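Local coordinates for water-Soluble Chlorophyll Protein (Brassica oleracea var. botrytis, PDB 6S2Z), which binds chlorophyll as a water-soluble tetramer built on the Kunitz-type beta-trefoil fold, probably serving as a chlorophyll carrier, at residues G44-L49 / L152-L157; V58-E63 / I78-R83; A132-L137 / F168-K173. All blocks are in the same frame, centred on the assembly; numbering follows the deposited sequence.

In the fold
Going from the N terminus, the chain first lays down 44-49, half of contact 1, and then makes contact 2, where 58-63 and 78-83 pair across a loop of 14 residues. Contact 1 closes over the next hundred residues, when 152-157 returns to 44-49, so contact 2 falls wholly within that span. Contact 3 opens at 132-137, before contact 1 has closed, and closes at 168-173 near the C terminus; these two therefore cross. In space, Ile45 of contact 1 packs on Phe82, while the Phe60 and Phe171 rings meet edge-to-face and join contacts 2 and 3. Together they tie early, middle and late strands of the beta-trefoil.

Contact 1: G44-L49 / L152-L157; sequences GITQTL and LGAPQL. With CHL (chlorophyll b), chain B.
At the chlorophyll-binding end of the beta-trefoil, strand 44-47 meets strand 155-160 through a single bridge, Thr46 with Gln156, the short segments running at 146° to each other. Two backbone bonds frame it: Leu157 N reaches Ile45 O at 3.0 Å, almost straight (176° at the hydrogen), and Gln47 N reaches Pro155 O at 2.8 Å, in the carbonyl plane. A third bond comes from side chains. Thr46 OG1 donates to Gln156 OE1 at 2.8 Å, approaching that oxygen from the side and tilted out of the amide plane. Gln156 can offer OE1 there because its chain bends at chi2 (69°), folding the amide back over strand 44-47; its NE2 then donates to a water that also accepts from Ile45 N.

Further along, the contact becomes apolar. The Leu49 branch point CG sits 3.6 Å from Ala154 CB, and its CD1 meets CB of Leu152 at 3.8 Å. Pro155 touches the Gln47 side chain through CB and CG, CG lying 3.5 Å from Gln47 OE1, while Gln47 NE2 is held by Gly28 O and Ser25 OG. Ile86 of a second subunit packs on Leu49.

Thr48 and Leu49 turn to the pigment. Thr48 OG1 donates to chlorophyll O1D at 2.9 Å, and Leu49 N donates to O1A at 3.1 Å, so both chlorophyll ester carbonyls are gripped by neighbouring residues. The Gln156 amide is bonded at both ends, and the packing of Ala154 and Leu152 on Leu49 is consistent with holding the loop of Thr48 and Leu49 against the pigment.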
# COMPACT_ATOMS: atom_id res chain seq x y z
N GLY A 44 3.13 -2.29 14.49
CA GLY A 44 3.97 -3.20 15.23
C GLY A 44 5.43 -2.79 15.13
O GLY A 44 5.72 -1.69 14.68
N ILE A 45 6.33 -3.68 15.56
CA ILE A 45 7.76 -3.41 15.59
C ILE A 45 8.46 -4.60 14.96
O ILE A 45 8.09 -5.74 15.19
CB ILE A 45 8.27 -3.15 17.02
CG1 ILE A 45 7.37 -2.17 17.76
CG2 ILE A 45 9.72 -2.66 17.01
CD1 ILE A 45 7.92 -1.73 19.13
N THR A 46 9.46 -4.31 14.12
CA THR A 46 10.03 -5.27 13.21
C THR A 46 11.53 -5.03 13.20
O THR A 46 11.98 -3.89 13.39
CB THR A 46 9.43 -5.06 11.81
OG1 THR A 46 8.01 -5.14 11.92
CG2 THR A 46 9.93 -6.05 10.78
N GLN A 47 12.33 -6.09 12.96
CA GLN A 47 13.71 -5.84 12.61
C GLN A 47 13.77 -5.64 11.11
O GLN A 47 13.33 -6.50 10.36
CB GLN A 47 14.66 -6.96 13.04
CG GLN A 47 16.10 -6.65 12.68
CD GLN A 47 17.07 -7.81 12.81
OE1 GLN A 47 16.67 -8.97 13.00
NE2 GLN A 47 18.35 -7.51 12.68
N THR A 48 14.32 -4.51 10.67
CA THR A 48 14.48 -4.34 9.23
C THR A 48 15.48 -5.38 8.74
O THR A 48 16.43 -5.68 9.45
CB THR A 48 14.89 -2.92 8.84
OG1 THR A 48 15.11 -2.91 7.42
CG2 THR A 48 16.15 -2.42 9.53
N LEU A 49 15.29 -5.90 7.52
CA LEU A 49 16.20 -6.88 6.96
C LEU A 49 17.45 -6.24 6.39
O LEU A 49 18.45 -6.92 6.23
CB LEU A 49 15.45 -7.67 5.87
CG LEU A 49 14.36 -8.62 6.37
CD1 LEU A 49 13.56 -9.16 5.19
CD2 LEU A 49 14.96 -9.77 7.23
N LEU A 152 8.44 -9.98 4.30
CA LEU A 152 9.40 -10.95 3.79
C LEU A 152 9.94 -11.78 4.95
O LEU A 152 11.11 -12.13 4.99
CB LEU A 152 10.55 -10.22 3.09
CG LEU A 152 10.15 -9.30 1.93
CD1 LEU A 152 11.25 -8.27 1.70
CD2 LEU A 152 9.87 -10.11 0.65
N GLY A 153 9.06 -12.05 5.92
CA GLY A 153 9.40 -12.80 7.11
C GLY A 153 10.39 -12.09 8.03
O GLY A 153 11.02 -12.74 8.85
N ALA A 154 10.54 -10.77 7.89
CA ALA A 154 11.41 -10.01 8.79
C ALA A 154 10.97 -10.20 10.25
O ALA A 154 9.77 -10.16 10.56
CB ALA A 154 11.38 -8.55 8.42
N PRO A 155 11.90 -10.43 11.20
CA PRO A 155 11.52 -10.63 12.60
C PRO A 155 10.48 -9.61 13.09
O PRO A 155 10.70 -8.40 12.99
CB PRO A 155 12.85 -10.42 13.32
CG PRO A 155 13.86 -10.97 12.35
CD PRO A 155 13.36 -10.52 10.98
N GLN A 156 9.38 -10.12 13.66
CA GLN A 156 8.28 -9.30 14.16
C GLN A 156 8.16 -9.52 15.67
O GLN A 156 7.98 -10.66 16.10
CB GLN A 156 7.01 -9.74 13.43
CG GLN A 156 5.80 -8.85 13.67
CD GLN A 156 6.02 -7.51 13.02
OE1 GLN A 156 6.42 -7.42 11.85
NE2 GLN A 156 5.77 -6.44 13.79
N LEU A 157 8.23 -8.44 16.46
CA LEU A 157 8.31 -8.53 17.92
C LEU A 157 6.97 -8.99 18.54
O LEU A 157 5.91 -8.44 18.24
CB LEU A 157 8.75 -7.19 18.51
CG LEU A 157 10.25 -6.96 18.69
CD1 LEU A 157 10.97 -6.79 17.36
CD2 LEU A 157 10.50 -5.75 19.57
MG CHL B . 8.34 1.68 9.12
CHA CHL B . 11.23 0.31 7.98
CHB CHL B . 6.69 -0.38 7.01
CHC CHL B . 5.49 3.39 9.75
CHD CHL B . 10.19 4.29 10.55
NA CHL B . 8.81 0.11 7.94
C1A CHL B . 9.95 -0.36 7.71
C2A CHL B . 9.97 -1.64 6.98
C3A CHL B . 8.56 -1.74 6.51
C4A CHL B . 7.97 -0.59 7.20
CMA CHL B . 8.48 -1.56 5.02
CAA CHL B . 10.56 -2.82 7.74
CBA CHL B . 10.43 -4.16 7.06
CGA CHL B . 11.52 -4.58 6.11
O1A CHL B . 12.48 -5.08 6.51
O2A CHL B . 11.33 -4.46 4.71
NB CHL B . 6.37 1.50 8.49
C1B CHL B . 5.86 0.65 7.62
C2B CHL B . 4.45 0.80 7.30
C3B CHL B . 4.12 1.92 8.13
C4B CHL B . 5.36 2.27 8.81
CMB CHL B . 3.59 0.01 6.37
CAB CHL B . 2.81 2.58 8.28
CBB CHL B . 2.07 2.92 7.29
NC CHL B . 7.90 3.51 9.99
C1C CHL B . 6.72 4.06 10.16
C2C CHL B . 6.75 5.36 10.82
C3C CHL B . 8.12 5.63 11.06
C4C CHL B . 8.73 4.44 10.50
CMC CHL B . 5.67 6.29 11.18
OMC CHL B . 4.54 6.04 11.01
CAC CHL B . 8.73 6.85 11.69
CBC CHL B . 8.97 7.90 10.68
ND CHL B . 10.29 2.25 9.30
C1D CHL B . 10.93 3.26 9.83
C2D CHL B . 12.39 3.19 9.62
C3D CHL B . 12.45 1.94 8.88
C4D CHL B . 11.24 1.51 8.75
CMD CHL B . 13.58 4.00 10.05
CAD CHL B . 13.38 1.01 8.21
OBD CHL B . 14.62 1.12 8.18
CBD CHL B . 12.60 -0.08 7.62
CGD CHL B . 12.90 -0.26 6.17
O1D CHL B . 13.42 -1.22 5.76
O2D CHL B . 12.59 0.72 5.21
CED CHL B . 13.13 0.66 3.94
C1 CHL B . 12.23 -3.99 3.75
C2 CHL B . 11.51 -4.11 2.45
C3 CHL B . 11.68 -3.24 1.46
C4 CHL B . 12.63 -2.14 1.61
C5 CHL B . 10.94 -3.37 0.19
C6 CHL B . 10.06 -2.16 -0.00
C7 CHL B . 9.22 -1.79 1.19
C8 CHL B . 8.41 -0.55 0.87
C9 CHL B . 8.95 0.69 1.54
C10 CHL B . 6.94 -0.76 1.19
C11 CHL B . 6.35 -1.67 0.17
C12 CHL B . 4.87 -1.50 0.18
C13 CHL B . 4.13 -2.70 -0.39
C14 CHL B . 4.37 -2.86 -1.87
C15 CHL B . 2.65 -2.55 -0.12
C16 CHL B . 1.92 -3.86 -0.32
C17 CHL B . 0.42 -3.73 -0.10
C18 CHL B . -0.20 -5.09 0.12
C19 CHL B . -1.26 -5.01 1.15
C20 CHL B . -0.82 -5.54 -1.15
O HOH W 1 5.11 -6.09 16.42

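Contact 2: V58-E63 / I78-R83; sequences VSFGYE and INIEFR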
# COMPACT_ATOMS: atom_id res chain seq x y z
N VAL A 58 15.13 5.15 19.95
CA VAL A 58 14.27 5.09 21.12
C VAL A 58 14.94 5.80 22.30
O VAL A 58 16.15 6.07 22.31
CB VAL A 58 13.93 3.64 21.49
CG1 VAL A 58 13.36 2.88 20.30
CG2 VAL A 58 15.16 2.93 22.05
N SER A 59 14.12 6.07 23.33
CA SER A 59 14.64 6.51 24.61
C SER A 59 13.93 5.74 25.71
O SER A 59 12.81 5.26 25.53
CB SER A 59 14.53 8.01 24.78
OG SER A 59 13.17 8.40 24.83
N PHE A 60 14.64 5.60 26.84
CA PHE A 60 14.19 4.83 27.98
C PHE A 60 13.93 5.82 29.12
O PHE A 60 14.69 6.77 29.28
CB PHE A 60 15.21 3.75 28.35
CG PHE A 60 15.67 2.87 27.21
CD1 PHE A 60 14.85 1.88 26.67
CD2 PHE A 60 16.94 3.01 26.67
CE1 PHE A 60 15.29 1.06 25.64
CE2 PHE A 60 17.37 2.20 25.62
CZ PHE A 60 16.55 1.21 25.11
N GLY A 61 12.82 5.60 29.84
CA GLY A 61 12.51 6.33 31.06
C GLY A 61 11.83 5.42 32.08
O GLY A 61 11.06 4.54 31.70
N TYR A 62 12.16 5.60 33.37
CA TYR A 62 11.61 4.81 34.46
C TYR A 62 10.10 5.04 34.58
O TYR A 62 9.64 6.17 34.46
CB TYR A 62 12.30 5.14 35.79
CG TYR A 62 13.69 4.58 35.91
CD1 TYR A 62 13.91 3.21 35.88
CD2 TYR A 62 14.80 5.41 36.02
CE1 TYR A 62 15.18 2.67 35.97
CE2 TYR A 62 16.09 4.89 36.14
CZ TYR A 62 16.28 3.51 36.10
OH TYR A 62 17.52 2.96 36.18
N GLU A 63 9.37 3.95 34.83
CA GLU A 63 7.96 4.01 35.17
C GLU A 63 7.62 2.78 36.01
O GLU A 63 7.68 1.67 35.50
CB GLU A 63 7.10 4.04 33.92
CG GLU A 63 5.63 3.85 34.21
CD GLU A 63 4.95 4.95 35.01
OE1 GLU A 63 5.41 6.13 34.93
OE2 GLU A 63 3.96 4.64 35.71
N ILE A 78 10.51 0.15 32.84
CA ILE A 78 10.70 1.35 32.03
C ILE A 78 9.61 1.37 30.96
O ILE A 78 8.92 0.39 30.72
CB ILE A 78 12.08 1.33 31.34
CG1 ILE A 78 12.31 0.01 30.59
CG2 ILE A 78 13.20 1.67 32.33
CD1 ILE A 78 13.40 0.03 29.56
N ASN A 79 9.49 2.53 30.31
CA ASN A 79 8.80 2.68 29.05
C ASN A 79 9.87 2.77 27.96
O ASN A 79 10.99 3.20 28.23
CB ASN A 79 7.94 3.96 29.04
CG ASN A 79 6.74 3.90 29.96
OD1 ASN A 79 6.32 4.93 30.50
ND2 ASN A 79 6.20 2.72 30.18
N ILE A 80 9.52 2.33 26.74
CA ILE A 80 10.38 2.49 25.59
C ILE A 80 9.57 3.28 24.58
O ILE A 80 8.46 2.88 24.25
CB ILE A 80 10.84 1.12 25.02
CG1 ILE A 80 11.40 0.18 26.10
CG2 ILE A 80 11.84 1.32 23.89
CD1 ILE A 80 11.80 -1.18 25.58
N GLU A 81 10.10 4.42 24.12
CA GLU A 81 9.37 5.17 23.11
C GLU A 81 10.26 5.50 21.92
O GLU A 81 11.41 5.88 22.07
CB GLU A 81 8.64 6.39 23.66
CG GLU A 81 9.52 7.39 24.38
CD GLU A 81 8.89 8.77 24.42
OE1 GLU A 81 7.91 9.02 23.71
OE2 GLU A 81 9.40 9.61 25.16
N PHE A 82 9.69 5.32 20.73
CA PHE A 82 10.32 5.76 19.51
C PHE A 82 10.41 7.29 19.49
O PHE A 82 9.51 7.99 19.95
CB PHE A 82 9.57 5.21 18.30
CG PHE A 82 9.96 3.81 17.92
CD1 PHE A 82 11.27 3.50 17.62
CD2 PHE A 82 9.00 2.80 17.85
CE1 PHE A 82 11.62 2.22 17.22
CE2 PHE A 82 9.35 1.52 17.47
CZ PHE A 82 10.65 1.23 17.15
N ARG A 83 11.52 7.79 18.95
CA ARG A 83 11.78 9.22 18.92
C ARG A 83 11.94 9.61 17.46
O ARG A 83 12.93 9.22 16.82
CB ARG A 83 13.05 9.55 19.70
CG ARG A 83 13.01 9.18 21.18
CD ARG A 83 12.02 9.95 22.03
NE ARG A 83 12.19 11.39 22.08
CZ ARG A 83 13.19 12.02 22.71
NH1 ARG A 83 14.14 11.34 23.32
NH2 ARG A 83 13.25 13.34 22.71
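Val58 and Phe82 meet at one end of an antiparallel hairpin, and Tyr62 and Ile78 at the other; between them strands 58-62 and 78-82 of the beta-trefoil run side by side. Ser59 and Glu81 form one hydrogen-bonded pair, with Ser59 N to Glu81 O at 3.0 Å. Gly61 and Asn79 form the next, where Asn79 N reaches Gly61 O at 2.9 Å and the return bond from Gly61 N is weak.

Val58, Phe60, Ile80 and Phe82 share one face of the sheet. Val58 has CG1 anti to its carbonyl carbon (chi1 -53°), which carries that methyl to Phe82 CD1 at 3.5 Å. Phe60 and Ile80 lie alongside each other, pointing the same way, with Ile80 CG1 in plane at the ring edge and CG2 3.9 Å from Phe60 CE1. Ile78 instead tucks CG1 between its backbone N and carbonyl carbon (chi1 52°), sending CD1 to Phe60 CD1 at 3.7 Å while CG2 touches CD1 of Tyr62, whose OH bonds to Tyr71 O. Ile20, from strand 18-22, covers both Val58 and Phe60.

The other face, with Ser59, Asn79 and Glu81, is more polar. Arg83 folds at chi2 and chi3 and brings CD to within 3.4 Å of Ser59 OG. Asn79 and Glu63, the latter just past the strand, lie side by side with amide and carboxylate planes only 2° apart, Asn79 OD1 resting 3.6 Å from Glu63 CB.

One face thus feeds branched and aromatic carbon into the protein interior, while on the other the Asn79 amide is anchored through ND2 to the backbone of a neighbouring loop at Ser122 O.

Contact 3: A132-L137 / F168-K173; sequences AHTYKL and FVKFVK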
# COMPACT_ATOMS: atom_id res chain seq x y z
N ALA A 132 28.85 -9.79 25.14
CA ALA A 132 29.16 -8.47 25.66
C ALA A 132 28.03 -7.51 25.31
O ALA A 132 27.54 -7.49 24.18
CB ALA A 132 30.49 -8.02 25.11
N HIS A 133 27.60 -6.74 26.32
CA HIS A 133 26.59 -5.70 26.18
C HIS A 133 25.39 -6.22 25.39
O HIS A 133 24.83 -5.49 24.57
CB HIS A 133 27.18 -4.44 25.52
CG HIS A 133 28.61 -4.15 25.84
ND1 HIS A 133 29.08 -4.05 27.15
CD2 HIS A 133 29.67 -3.91 25.03
CE1 HIS A 133 30.37 -3.77 27.13
NE2 HIS A 133 30.76 -3.68 25.84
N THR A 134 25.04 -7.49 25.60
CA THR A 134 23.86 -8.10 25.00
C THR A 134 22.78 -8.26 26.06
O THR A 134 23.06 -8.63 27.19
CB THR A 134 24.22 -9.44 24.36
OG1 THR A 134 25.21 -9.22 23.36
CG2 THR A 134 23.02 -10.17 23.79
N TYR A 135 21.53 -7.98 25.70
CA TYR A 135 20.45 -7.91 26.68
C TYR A 135 19.20 -8.58 26.11
O TYR A 135 19.12 -8.85 24.92
CB TYR A 135 20.18 -6.46 27.09
CG TYR A 135 21.32 -5.79 27.83
CD1 TYR A 135 21.42 -5.85 29.21
CD2 TYR A 135 22.30 -5.10 27.14
CE1 TYR A 135 22.47 -5.26 29.89
CE2 TYR A 135 23.36 -4.50 27.80
CZ TYR A 135 23.45 -4.58 29.18
OH TYR A 135 24.49 -3.99 29.83
N LYS A 136 18.23 -8.88 26.99
CA LYS A 136 16.90 -9.24 26.53
C LYS A 136 15.90 -8.30 27.17
O LYS A 136 16.22 -7.64 28.16
CB LYS A 136 16.58 -10.73 26.74
CG LYS A 136 16.62 -11.20 28.19
CD LYS A 136 16.18 -12.63 28.36
CE LYS A 136 16.10 -13.12 29.80
NZ LYS A 136 15.37 -14.41 29.85
N LEU A 137 14.70 -8.23 26.57
CA LEU A 137 13.61 -7.40 27.06
C LEU A 137 12.47 -8.31 27.52
O LEU A 137 12.20 -9.34 26.89
CB LEU A 137 13.16 -6.48 25.92
CG LEU A 137 14.19 -5.50 25.37
CD1 LEU A 137 13.59 -4.70 24.23
CD2 LEU A 137 14.69 -4.55 26.46
N PHE A 168 17.72 -11.08 21.32
CA PHE A 168 18.86 -10.53 22.01
C PHE A 168 19.30 -9.24 21.31
O PHE A 168 19.47 -9.20 20.09
CB PHE A 168 19.95 -11.61 22.02
CG PHE A 168 19.57 -12.85 22.81
CD1 PHE A 168 19.51 -12.81 24.19
CD2 PHE A 168 19.27 -14.04 22.15
CE1 PHE A 168 19.17 -13.94 24.92
CE2 PHE A 168 18.88 -15.15 22.88
CZ PHE A 168 18.84 -15.11 24.26
N VAL A 169 19.51 -8.19 22.10
CA VAL A 169 19.74 -6.88 21.49
C VAL A 169 20.94 -6.19 22.13
O VAL A 169 21.34 -6.53 23.24
CB VAL A 169 18.48 -6.00 21.61
CG1 VAL A 169 17.24 -6.69 21.05
CG2 VAL A 169 18.24 -5.56 23.05
N LYS A 170 21.48 -5.20 21.43
CA LYS A 170 22.40 -4.23 21.99
C LYS A 170 21.77 -2.85 21.79
O LYS A 170 20.95 -2.67 20.88
CB LYS A 170 23.73 -4.28 21.22
CG LYS A 170 24.37 -5.66 21.06
CD LYS A 170 25.91 -5.60 21.08
CE LYS A 170 26.57 -6.59 20.13
NZ LYS A 170 27.88 -7.03 20.67
N PHE A 171 22.15 -1.88 22.63
CA PHE A 171 21.74 -0.50 22.43
C PHE A 171 22.91 0.32 21.90
O PHE A 171 23.91 0.49 22.59
CB PHE A 171 21.20 0.08 23.74
CG PHE A 171 20.26 -0.85 24.46
CD1 PHE A 171 18.95 -1.02 24.02
CD2 PHE A 171 20.70 -1.61 25.54
CE1 PHE A 171 18.10 -1.90 24.67
CE2 PHE A 171 19.84 -2.47 26.20
CZ PHE A 171 18.54 -2.61 25.77
N VAL A 172 22.75 0.82 20.66
CA VAL A 172 23.74 1.64 19.97
C VAL A 172 23.40 3.12 20.15
O VAL A 172 22.35 3.57 19.67
CB VAL A 172 23.84 1.29 18.47
CG1 VAL A 172 24.98 2.06 17.81
CG2 VAL A 172 23.99 -0.21 18.24
N LYS A 173 24.29 3.86 20.82
CA LYS A 173 24.06 5.26 21.12
C LYS A 173 23.99 6.06 19.83
O LYS A 173 24.92 6.02 19.03
CB LYS A 173 25.20 5.81 21.98
CG LYS A 173 25.13 7.30 22.29
CD LYS A 173 24.89 7.61 23.75
CE LYS A 173 25.25 9.04 24.09
NZ LYS A 173 24.44 9.53 25.24
O HOH W 2 24.30 -2.56 24.58
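The Tyr135 and Phe171 rings meet obliquely, their planes 34° apart and centroids 5.7 Å from each other, with Tyr135 CD2 nearest Phe171 CE2. Val169 O lies at the edge of the Tyr135 ring, near its plane, and Leu137 CD2 takes the same kind of place beside Phe171. One face of the His133 ring is covered, off-centre, by CB of Ala132. In the beta-trefoil this is where strand 135-139 meets the last strand, 169-173, which is itself paired with strand 18-22. The two short segments are turned at 101° and share a single bridge, between Tyr135 and Val169.

Both bonds of that pair are well formed: Tyr135 N to Val169 O and Val169 N to Tyr135 O are each 2.9 Å, the first lying in the carbonyl plane. On either flank a CA-H leans on the same oxygens, Thr134 CA on Val169 O and Phe168 CA on Tyr135 O.

Tyr135 keeps CG anti to the carbonyl carbon (chi1 -65°), which carries its ring to Phe171, while its OH bonds to Lys5 N. Thr134 CG2 packs on Phe168 CB at 3.8 Å, and the Lys170 chain runs past His133 O, its CG at 3.5 Å.

On the Thr134 side of the bridge a water joins the loop to strand 169-173, donating to His133 O at 3.0 Å and accepting from Phe171 N at 3.0 Å.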